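Local coordinates for protein separin (Saccharomyces cerevisiae, PDB 5U1T) that cleaves the cohesin subunit SCC1 as a caspase-like cysteine protease at the onset of anaphase, releasing sister chromatids for segregation, and is held inactive by securin before then, at residues R1157-L1165 with W1237-F1245; F1255-Y1263 with K1284-L1294. One frame throughout, in Å; residues are numbered along the deposited sequence.

Contact 1: R1157-L1165 with W1237-F1245; sequences RRTHLRLPL and WFNGVQGFF
Leu-1161, Leu-1163 and Leu-1165 pack against Trp-1237, Val-1241 and Phe-1244 in a buried, apolar strand-to-loop contact, where the loop leading from helix 1209-1237 to strand 1248-1249 covers strand 1157-1163 of a mixed sheet. No hydrogen bond crosses between the segments. Leu-1165 lays its two methyls over a single face of the Trp-1237 indole: CD2 rides above the five-membered ring, 3.9 Å from its centroid, as a CH-pi contact, while CD1 comes within 3.8 Å of Trp-1237 CE2. The branches of Leu-1163 part company, with CD1 facing the Trp-1237 carbonyl and the Phe-1238 ring and CD2 meeting Val-1241 CG2 at 3.9 Å. With CG placed between backbone N and carbonyl carbon (chi1 45°), Leu-1161 puts that atom over one face of the Phe-1244 ring, offset toward the rim. Its CD2 also touches Val-1241 CG1 at 3.9 Å, and Thr-1159 OG1 approaches the same phenyl ring obliquely. Strand 1157-1163 is bonded through its backbone to strands 960-962 and 1146-1152; Leu-1148 of the latter touches Leu-1161 and Leu-1163. Phe-1180 of helix 1180-1198 touches both Leu-1165 and Trp-1237, whereas His-1160 and Arg-1162 turn to helix 1036-1054.

Contact 2: F1255-Y1263 with K1284-L1294; sequences FEKFKDKFY and KVEDWVIELFL
The Phe-1258 ring takes Leu-1294 CD2 squarely over one face, 3.5 Å from its centroid, while CB of Phe-1262 covers the opposite face and Ile-1290 CG2 lies at the edge. Ile-1290 CG2 also sits over a face of Phe-1262, whose CE1 meets Phe-1293 CE1 at 4.0 Å with the two rings set obliquely. Glu-1291 OE1 lies over one face of the Phe-1255 ring, Leu-1294 CD1 and Asp-1287 OD1 lie at its edge, and Glu-1291 CG comes within 3.5 Å of Phe-1255 CE1. The Tyr-1263 ring has Phe-1262 CD2 over one face and, over the other, Lys-1284 NZ in a cation-pi contact, 4.7 Å from the ring centroid. Helices 1255-1263 and 1287-1294 cross almost at right angles (95°), their axes 10.6 Å apart, with knobs into holes in both directions: Phe-1255 sits among Asp-1287, Ile-1290, Glu-1291 and Leu-1294, and Ile-1290 among Phe-1255, Lys-1259, Phe-1262 and Tyr-1263. Polar bonds border this apolar centre. A bend at chi3 (94°) helps bring Lys-1259 NZ to the syn lone pair of Asp-1287 OD1, a salt bridge of 3.0 Å, and Val-1285 N donates a bent hydrogen bond (134° at the hydrogen) to Tyr-1263 OH, 2.9 Å away. Lys-1259 and the helix start would probably favour the negative charge of Asp-1287, whereas Glu-1256, whose OE2 lies 4.7 Å from Asp-1287 OD2, would oppose it somewhat. Glu-1291 gives its stem to Phe-1255 while its buried carboxylate reaches Arg-1155, which implies an apolar centre whose charged groups at Lys-1259, Asp-1287 and Glu-1291 are paired with opposite charges.

Both segments of contact 1 precede those of contact 2 in the sequence; the centres of the two contacts lie about 17 Å apart, and all four segments belong to the C50 peptidase region. They also touch directly. Arg-1157, at the start of the sheet strand of contact 1, forms a salt bridge from NH1 to OE2 of Glu-1291 on the second helix of contact 2, 2.8 Å long, and its side chain packs on Trp-1288, as does Thr-1159 CG2. Leu-1292 meets the backbone of Gly-1243. Helix 1287-1294 is therefore shared ground: one side receives helix 1252-1269, another the strand and loop of contact 1. Together the two contacts tie helices 1252-1269 and 1287-1294 to strand 1157-1163 of the mixed sheet, away from the probable catalytic Cys-1497.

Contact 1: R1157-L1165 with W1237-F1245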
loop_
_atom_site.group_PDB
_atom_site.type_symbol
_atom_site.label_atom_id
_atom_site.label_comp_id
_atom_site.label_asym_id
_atom_site.label_seq_id
_atom_site.Cartn_x
_atom_site.Cartn_y
_atom_site.Cartn_z
ATOM N N ARG A 1157 35.032 46.394 -2.984
ATOM C CA ARG A 1157 33.840 47.104 -2.566
ATOM C C ARG A 1157 32.584 46.295 -2.875
ATOM O O ARG A 1157 32.485 45.641 -3.918
ATOM C CB ARG A 1157 33.793 48.479 -3.251
ATOM C CG ARG A 1157 32.767 49.414 -2.675
ATOM C CD ARG A 1157 33.136 50.840 -2.952
ATOM N NE ARG A 1157 33.111 51.092 -4.381
ATOM C CZ ARG A 1157 33.496 52.224 -4.958
ATOM N NH1 ARG A 1157 33.422 52.332 -6.278
ATOM N NH2 ARG A 1157 33.939 53.243 -4.226
ATOM N N ARG A 1158 31.639 46.338 -1.950
ATOM C CA ARG A 1158 30.390 45.630 -2.057
ATOM C C ARG A 1158 29.252 46.566 -1.821
ATOM O O ARG A 1158 29.141 47.125 -0.763
ATOM C CB ARG A 1158 30.322 44.616 -0.947
ATOM C CG ARG A 1158 30.303 43.181 -1.389
ATOM C CD ARG A 1158 30.581 42.292 -0.201
ATOM N NE ARG A 1158 31.617 41.321 -0.487
ATOM C CZ ARG A 1158 32.723 41.206 0.217
ATOM N NH1 ARG A 1158 33.614 40.300 -0.101
ATOM N NH2 ARG A 1158 32.931 41.996 1.241
ATOM N N THR A 1159 28.372 46.711 -2.786
ATOM C CA THR A 1159 27.235 47.604 -2.606
ATOM C C THR A 1159 25.983 46.976 -3.179
ATOM O O THR A 1159 26.048 46.096 -4.024
ATOM C CB THR A 1159 27.477 48.985 -3.259
ATOM O OG1 THR A 1159 27.589 48.839 -4.675
ATOM C CG2 THR A 1159 28.762 49.587 -2.742
ATOM N N HIS A 1160 24.834 47.437 -2.724
ATOM C CA HIS A 1160 23.579 46.785 -3.064
ATOM C C HIS A 1160 22.499 47.837 -3.007
ATOM O O HIS A 1160 22.611 48.738 -2.206
ATOM C CB HIS A 1160 23.313 45.640 -2.083
ATOM C CG HIS A 1160 21.869 45.269 -1.943
ATOM N ND1 HIS A 1160 21.195 44.519 -2.881
ATOM C CD2 HIS A 1160 20.972 45.534 -0.963
ATOM C CE1 HIS A 1160 19.945 44.344 -2.490
ATOM N NE2 HIS A 1160 19.783 44.949 -1.329
ATOM N N LEU A 1161 21.474 47.775 -3.848
ATOM C CA LEU A 1161 20.379 48.716 -3.645
ATOM C C LEU A 1161 19.000 48.197 -4.033
ATOM O O LEU A 1161 18.876 47.364 -4.913
ATOM C CB LEU A 1161 20.673 50.035 -4.375
ATOM C CG LEU A 1161 21.205 50.126 -5.794
ATOM C CD1 LEU A 1161 20.147 49.592 -6.728
ATOM C CD2 LEU A 1161 21.544 51.566 -6.128
ATOM N N ARG A 1162 17.960 48.685 -3.358
ATOM C CA ARG A 1162 16.606 48.170 -3.568
ATOM C C ARG A 1162 15.772 49.186 -4.317
ATOM O O ARG A 1162 15.619 50.320 -3.881
ATOM C CB ARG A 1162 15.942 47.813 -2.234
ATOM C CG ARG A 1162 16.757 46.863 -1.397
ATOM C CD ARG A 1162 15.999 46.384 -0.172
ATOM N NE ARG A 1162 16.018 44.921 -0.078
ATOM C CZ ARG A 1162 14.976 44.152 -0.400
ATOM N NH1 ARG A 1162 13.845 44.729 -0.819
ATOM N NH2 ARG A 1162 15.061 42.812 -0.310
ATOM N N LEU A 1163 15.237 48.774 -5.459
ATOM C CA LEU A 1163 14.458 49.668 -6.314
ATOM C C LEU A 1163 12.990 49.283 -6.271
ATOM O O LEU A 1163 12.638 48.161 -6.619
ATOM C CB LEU A 1163 14.979 49.622 -7.750
ATOM C CG LEU A 1163 16.504 49.712 -7.883
ATOM C CD1 LEU A 1163 16.955 49.453 -9.301
ATOM C CD2 LEU A 1163 16.970 51.070 -7.417
ATOM N N PRO A 1164 12.135 50.203 -5.828
ATOM C CA PRO A 1164 10.706 49.976 -5.589
ATOM C C PRO A 1164 9.825 49.766 -6.834
ATOM O O PRO A 1164 8.938 48.880 -6.804
ATOM C CB PRO A 1164 10.279 51.249 -4.862
ATOM C CG PRO A 1164 11.521 51.751 -4.237
ATOM C CD PRO A 1164 12.602 51.453 -5.212
ATOM N N LEU A 1165 10.048 50.559 -7.886
ATOM C CA LEU A 1165 9.264 50.486 -9.140
ATOM C C LEU A 1165 7.875 51.127 -8.981
ATOM O O LEU A 1165 7.708 52.342 -9.195
ATOM C CB LEU A 1165 9.111 49.028 -9.649
ATOM C CG LEU A 1165 10.287 48.030 -9.609
ATOM C CD1 LEU A 1165 10.022 46.818 -10.482
ATOM C CD2 LEU A 1165 11.619 48.669 -9.980
ATOM N N TRP A 1237 12.465 52.129 -13.814
ATOM C CA TRP A 1237 13.137 51.307 -12.865
ATOM C C TRP A 1237 14.462 51.774 -12.340
ATOM O O TRP A 1237 14.809 51.431 -11.238
ATOM C CB TRP A 1237 13.245 49.914 -13.435
ATOM C CG TRP A 1237 11.936 49.311 -13.652
ATOM C CD1 TRP A 1237 10.763 49.918 -13.534
ATOM C CD2 TRP A 1237 11.662 47.968 -14.006
ATOM N NE1 TRP A 1237 9.752 49.053 -13.799
ATOM C CE2 TRP A 1237 10.290 47.837 -14.086
ATOM C CE3 TRP A 1237 12.451 46.859 -14.262
ATOM C CZ2 TRP A 1237 9.688 46.654 -14.417
ATOM C CZ3 TRP A 1237 11.853 45.696 -14.584
ATOM C CH2 TRP A 1237 10.494 45.595 -14.664
ATOM N N PHE A 1238 15.210 52.549 -13.103
ATOM C CA PHE A 1238 16.511 52.984 -12.626
ATOM C C PHE A 1238 16.653 54.478 -12.525
ATOM O O PHE A 1238 17.716 55.018 -12.761
ATOM C CB PHE A 1238 17.591 52.438 -13.528
ATOM C CG PHE A 1238 17.398 51.019 -13.879
ATOM C CD1 PHE A 1238 16.496 50.660 -14.823
ATOM C CD2 PHE A 1238 18.115 50.048 -13.248
ATOM C CE1 PHE A 1238 16.311 49.350 -15.139
ATOM C CE2 PHE A 1238 17.939 48.734 -13.564
ATOM C CZ PHE A 1238 17.036 48.387 -14.513
ATOM N N ASN A 1239 15.582 55.149 -12.150
ATOM C CA ASN A 1239 15.628 56.581 -12.078
ATOM C C ASN A 1239 16.643 57.012 -11.060
ATOM O O ASN A 1239 16.474 56.833 -9.873
ATOM C CB ASN A 1239 14.249 57.174 -11.819
ATOM C CG ASN A 1239 13.524 56.473 -10.720
ATOM O OD1 ASN A 1239 13.964 55.432 -10.238
ATOM N ND2 ASN A 1239 12.405 57.034 -10.307
ATOM N N GLY A 1240 17.742 57.540 -11.563
ATOM C CA GLY A 1240 18.791 58.035 -10.717
ATOM C C GLY A 1240 19.934 57.103 -10.458
ATOM O O GLY A 1240 20.925 57.517 -9.900
ATOM N N VAL A 1241 19.826 55.853 -10.872
ATOM C CA VAL A 1241 20.890 54.913 -10.583
ATOM C C VAL A 1241 21.414 54.099 -11.741
ATOM O O VAL A 1241 21.923 53.020 -11.539
ATOM C CB VAL A 1241 20.482 53.965 -9.458
ATOM C CG1 VAL A 1241 20.488 54.688 -8.139
ATOM C CG2 VAL A 1241 19.110 53.402 -9.724
ATOM N N GLN A 1242 21.306 54.621 -12.944
ATOM C CA GLN A 1242 21.813 53.905 -14.084
ATOM C C GLN A 1242 23.317 53.870 -13.977
ATOM O O GLN A 1242 23.962 53.087 -14.623
ATOM C CB GLN A 1242 21.408 54.581 -15.369
ATOM C CG GLN A 1242 19.926 54.670 -15.587
ATOM C CD GLN A 1242 19.595 55.040 -17.000
ATOM O OE1 GLN A 1242 20.468 55.340 -17.779
ATOM N NE2 GLN A 1242 18.328 55.018 -17.336
ATOM N N GLY A 1243 23.868 54.759 -13.173
ATOM C CA GLY A 1243 25.299 54.814 -12.932
ATOM C C GLY A 1243 25.891 53.665 -12.134
ATOM O O GLY A 1243 27.115 53.482 -12.120
ATOM N N PHE A 1244 25.022 52.892 -11.471
ATOM C CA PHE A 1244 25.421 51.693 -10.744
ATOM C C PHE A 1244 26.007 50.698 -11.745
ATOM O O PHE A 1244 26.875 49.891 -11.409
ATOM C CB PHE A 1244 24.209 51.104 -10.005
ATOM C CG PHE A 1244 24.546 50.049 -8.962
ATOM C CD1 PHE A 1244 25.031 50.416 -7.714
ATOM C CD2 PHE A 1244 24.335 48.704 -9.221
ATOM C CE1 PHE A 1244 25.319 49.464 -6.757
ATOM C CE2 PHE A 1244 24.614 47.741 -8.260
ATOM C CZ PHE A 1244 25.103 48.119 -7.027
ATOM N N PHE A 1245 25.538 50.786 -12.988
ATOM C CA PHE A 1245 25.996 49.903 -14.052
ATOM C C PHE A 1245 27.207 50.441 -14.807
ATOM O O PHE A 1245 27.785 49.739 -15.645
ATOM C CB PHE A 1245 24.862 49.644 -15.042
ATOM C CG PHE A 1245 23.798 48.768 -14.497
ATOM C CD1 PHE A 1245 23.937 47.381 -14.553
ATOM C CD2 PHE A 1245 22.676 49.320 -13.893
ATOM C CE1 PHE A 1245 22.966 46.560 -14.033
ATOM C CE2 PHE A 1245 21.696 48.516 -13.369
ATOM C CZ PHE A 1245 21.831 47.132 -13.437
#

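Contact 2: F1255-Y1263 with K1284-L1294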
loop_
_atom_site.group_PDB
_atom_site.type_symbol
_atom_site.label_atom_id
_atom_site.label_comp_id
_atom_site.label_asym_id
_atom_site.label_seq_id
_atom_site.Cartn_x
_atom_site.Cartn_y
_atom_site.Cartn_z
ATOM N N PHE A 1255 38.646 62.708 -7.534
ATOM C CA PHE A 1255 37.494 62.352 -6.713
ATOM C C PHE A 1255 37.504 63.068 -5.366
ATOM O O PHE A 1255 36.461 63.511 -4.872
ATOM C CB PHE A 1255 37.415 60.837 -6.467
ATOM C CG PHE A 1255 36.357 60.471 -5.469
ATOM C CD1 PHE A 1255 35.019 60.530 -5.819
ATOM C CD2 PHE A 1255 36.691 60.156 -4.164
ATOM C CE1 PHE A 1255 34.034 60.256 -4.901
ATOM C CE2 PHE A 1255 35.707 59.876 -3.235
ATOM C CZ PHE A 1255 34.376 59.924 -3.606
ATOM N N GLU A 1256 38.688 63.165 -4.773
ATOM C CA GLU A 1256 38.839 63.771 -3.459
ATOM C C GLU A 1256 38.589 65.272 -3.461
ATOM O O GLU A 1256 38.060 65.807 -2.491
ATOM C CB GLU A 1256 40.226 63.465 -2.905
ATOM C CG GLU A 1256 40.290 62.095 -2.255
ATOM C CD GLU A 1256 39.316 61.977 -1.080
ATOM O OE1 GLU A 1256 39.094 63.008 -0.381
ATOM O OE2 GLU A 1256 38.770 60.864 -0.867
ATOM N N LYS A 1257 38.957 65.952 -4.544
ATOM C CA LYS A 1257 38.658 67.371 -4.640
ATOM C C LYS A 1257 37.156 67.528 -4.879
ATOM O O LYS A 1257 36.526 68.444 -4.341
ATOM C CB LYS A 1257 39.488 68.063 -5.739
ATOM C CG LYS A 1257 39.643 69.608 -5.517
ATOM C CD LYS A 1257 40.793 70.237 -6.348
ATOM C CE LYS A 1257 40.853 71.791 -6.267
ATOM N NZ LYS A 1257 41.278 72.330 -4.935
ATOM N N PHE A 1258 36.564 66.621 -5.647
ATOM C CA PHE A 1258 35.116 66.672 -5.833
ATOM C C PHE A 1258 34.359 66.455 -4.518
ATOM O O PHE A 1258 33.271 67.012 -4.312
ATOM C CB PHE A 1258 34.625 65.642 -6.849
ATOM C CG PHE A 1258 33.134 65.653 -7.009
ATOM C CD1 PHE A 1258 32.506 66.705 -7.660
ATOM C CD2 PHE A 1258 32.356 64.642 -6.472
ATOM C CE1 PHE A 1258 31.146 66.740 -7.800
ATOM C CE2 PHE A 1258 30.974 64.666 -6.604
ATOM C CZ PHE A 1258 30.368 65.711 -7.269
ATOM N N LYS A 1259 34.938 65.641 -3.638
ATOM C CA LYS A 1259 34.269 65.296 -2.398
ATOM C C LYS A 1259 34.225 66.515 -1.462
ATOM O O LYS A 1259 33.187 66.788 -0.839
ATOM C CB LYS A 1259 34.955 64.097 -1.729
ATOM C CG LYS A 1259 34.146 63.494 -0.600
ATOM C CD LYS A 1259 34.580 62.081 -0.338
ATOM C CE LYS A 1259 35.619 62.010 0.740
ATOM N NZ LYS A 1259 35.415 60.765 1.533
ATOM N N ASP A 1260 35.336 67.248 -1.387
ATOM C CA ASP A 1260 35.397 68.494 -0.629
ATOM C C ASP A 1260 34.312 69.459 -1.087
ATOM O O ASP A 1260 33.591 70.043 -0.273
ATOM C CB ASP A 1260 36.766 69.156 -0.777
ATOM C CG ASP A 1260 37.828 68.525 0.105
ATOM O OD1 ASP A 1260 37.487 67.761 1.023
ATOM O OD2 ASP A 1260 39.025 68.811 -0.112
ATOM N N LYS A 1261 34.197 69.612 -2.403
ATOM C CA LYS A 1261 33.233 70.540 -2.996
ATOM C C LYS A 1261 31.788 70.105 -2.755
ATOM O O LYS A 1261 30.954 70.888 -2.268
ATOM C CB LYS A 1261 33.503 70.681 -4.495
ATOM C CG LYS A 1261 34.795 71.424 -4.808
ATOM C CD LYS A 1261 34.681 72.887 -4.457
ATOM C CE LYS A 1261 35.851 73.651 -5.051
ATOM N NZ LYS A 1261 35.597 75.133 -5.211
ATOM N N PHE A 1262 31.521 68.853 -3.126
ATOM C CA PHE A 1262 30.276 68.162 -2.860
ATOM C C PHE A 1262 29.785 68.458 -1.450
ATOM O O PHE A 1262 28.677 68.952 -1.273
ATOM C CB PHE A 1262 30.468 66.649 -3.069
ATOM C CG PHE A 1262 29.292 65.820 -2.644
ATOM C CD1 PHE A 1262 28.182 65.697 -3.464
ATOM C CD2 PHE A 1262 29.303 65.149 -1.418
ATOM C CE1 PHE A 1262 27.096 64.934 -3.067
ATOM C CE2 PHE A 1262 28.222 64.391 -1.008
ATOM C CZ PHE A 1262 27.113 64.284 -1.833
ATOM N N TYR A 1263 30.610 68.186 -0.446
ATOM C CA TYR A 1263 30.192 68.455 0.927
ATOM C C TYR A 1263 29.998 69.941 1.197
ATOM O O TYR A 1263 29.050 70.311 1.876
ATOM C CB TYR A 1263 31.176 67.860 1.932
ATOM C CG TYR A 1263 30.901 66.397 2.179
ATOM C CD1 TYR A 1263 29.750 65.983 2.849
ATOM C CD2 TYR A 1263 31.776 65.425 1.718
ATOM C CE1 TYR A 1263 29.494 64.639 3.065
ATOM C CE2 TYR A 1263 31.526 64.083 1.925
ATOM C CZ TYR A 1263 30.387 63.695 2.597
ATOM O OH TYR A 1263 30.173 62.353 2.787
ATOM N N LYS A 1284 27.864 61.535 7.136
ATOM C CA LYS A 1284 28.696 61.433 5.950
ATOM C C LYS A 1284 28.238 60.267 5.073
ATOM O O LYS A 1284 27.959 59.177 5.564
ATOM C CB LYS A 1284 30.173 61.301 6.350
ATOM C CG LYS A 1284 30.732 62.535 7.146
ATOM C CD LYS A 1284 31.302 63.687 6.255
ATOM C CE LYS A 1284 31.859 64.861 7.109
ATOM N NZ LYS A 1284 32.963 65.709 6.463
ATOM N N VAL A 1285 28.123 60.532 3.775
ATOM C CA VAL A 1285 27.654 59.562 2.789
ATOM C C VAL A 1285 28.821 58.748 2.252
ATOM O O VAL A 1285 29.910 59.263 2.127
ATOM C CB VAL A 1285 26.936 60.283 1.625
ATOM C CG1 VAL A 1285 26.730 59.372 0.483
ATOM C CG2 VAL A 1285 25.608 60.832 2.078
ATOM N N GLU A 1286 28.606 57.475 1.958
ATOM C CA GLU A 1286 29.655 56.621 1.385
ATOM C C GLU A 1286 30.195 57.123 0.037
ATOM O O GLU A 1286 29.481 57.775 -0.724
ATOM C CB GLU A 1286 29.118 55.199 1.231
ATOM C CG GLU A 1286 29.273 54.351 2.468
ATOM C CD GLU A 1286 30.500 53.456 2.392
ATOM O OE1 GLU A 1286 30.735 52.843 1.316
ATOM O OE2 GLU A 1286 31.227 53.363 3.407
ATOM N N ASP A 1287 31.448 56.804 -0.259
ATOM C CA ASP A 1287 32.086 57.319 -1.468
ATOM C C ASP A 1287 31.372 56.904 -2.744
ATOM O O ASP A 1287 31.272 57.705 -3.680
ATOM C CB ASP A 1287 33.539 56.859 -1.567
ATOM C CG ASP A 1287 34.465 57.657 -0.693
ATOM O OD1 ASP A 1287 34.008 58.640 -0.081
ATOM O OD2 ASP A 1287 35.654 57.301 -0.614
ATOM N N TRP A 1288 30.880 55.666 -2.793
ATOM C CA TRP A 1288 30.349 55.151 -4.045
ATOM C C TRP A 1288 29.078 55.887 -4.408
ATOM O O TRP A 1288 28.694 55.910 -5.571
ATOM C CB TRP A 1288 30.094 53.645 -3.976
ATOM C CG TRP A 1288 28.991 53.238 -3.050
ATOM C CD1 TRP A 1288 29.127 52.891 -1.745
ATOM C CD2 TRP A 1288 27.584 53.136 -3.350
ATOM N NE1 TRP A 1288 27.903 52.576 -1.208
ATOM C CE2 TRP A 1288 26.937 52.718 -2.167
ATOM C CE3 TRP A 1288 26.812 53.351 -4.499
ATOM C CZ2 TRP A 1288 25.553 52.503 -2.096
ATOM C CZ3 TRP A 1288 25.426 53.143 -4.424
ATOM C CH2 TRP A 1288 24.818 52.727 -3.228
ATOM N N VAL A 1289 28.429 56.492 -3.419
ATOM C CA VAL A 1289 27.235 57.299 -3.669
ATOM C C VAL A 1289 27.624 58.637 -4.295
ATOM O O VAL A 1289 26.996 59.103 -5.252
ATOM C CB VAL A 1289 26.440 57.553 -2.378
ATOM C CG1 VAL A 1289 25.263 58.499 -2.627
ATOM C CG2 VAL A 1289 25.967 56.225 -1.767
ATOM N N ILE A 1290 28.673 59.236 -3.734
ATOM C CA ILE A 1290 29.261 60.449 -4.265
ATOM C C ILE A 1290 29.746 60.198 -5.683
ATOM O O ILE A 1290 29.508 61.019 -6.559
ATOM C CB ILE A 1290 30.420 60.950 -3.370
ATOM C CG1 ILE A 1290 29.933 61.091 -1.924
ATOM C CG2 ILE A 1290 30.978 62.280 -3.865
ATOM C CD1 ILE A 1290 31.035 61.455 -0.937
ATOM N N GLU A 1291 30.387 59.049 -5.914
ATOM C CA GLU A 1291 30.932 58.709 -7.235
ATOM C C GLU A 1291 29.865 58.686 -8.313
ATOM O O GLU A 1291 30.151 58.895 -9.483
ATOM C CB GLU A 1291 31.642 57.355 -7.213
ATOM C CG GLU A 1291 32.982 57.377 -6.518
ATOM C CD GLU A 1291 33.543 55.987 -6.290
ATOM O OE1 GLU A 1291 34.548 55.843 -5.538
ATOM O OE2 GLU A 1291 32.972 55.036 -6.868
ATOM N N LEU A 1292 28.630 58.418 -7.920
ATOM C CA LEU A 1292 27.544 58.344 -8.885
ATOM C C LEU A 1292 27.362 59.683 -9.589
ATOM O O LEU A 1292 26.969 59.719 -10.745
ATOM C CB LEU A 1292 26.243 57.921 -8.208
ATOM C CG LEU A 1292 26.107 56.448 -7.825
ATOM C CD1 LEU A 1292 24.760 56.211 -7.172
ATOM C CD2 LEU A 1292 26.291 55.579 -9.051
ATOM N N PHE A 1293 27.650 60.776 -8.887
ATOM C CA PHE A 1293 27.506 62.120 -9.448
ATOM C C PHE A 1293 28.523 62.332 -10.559
ATOM O O PHE A 1293 28.168 62.765 -11.654
ATOM C CB PHE A 1293 27.653 63.191 -8.353
ATOM C CG PHE A 1293 26.437 63.325 -7.482
ATOM C CD1 PHE A 1293 26.268 62.506 -6.371
ATOM C CD2 PHE A 1293 25.444 64.240 -7.799
ATOM C CE1 PHE A 1293 25.142 62.597 -5.594
ATOM C CE2 PHE A 1293 24.319 64.347 -7.018
ATOM C CZ PHE A 1293 24.167 63.521 -5.913
ATOM N N LEU A 1294 29.777 61.987 -10.270
ATOM C CA LEU A 1294 30.855 62.024 -11.246
ATOM C C LEU A 1294 30.588 61.147 -12.457
ATOM O O LEU A 1294 31.203 61.316 -13.504
ATOM C CB LEU A 1294 32.168 61.593 -10.604
ATOM C CG LEU A 1294 32.736 62.547 -9.568
ATOM C CD1 LEU A 1294 34.203 62.250 -9.295
ATOM C CD2 LEU A 1294 32.535 63.970 -10.051
#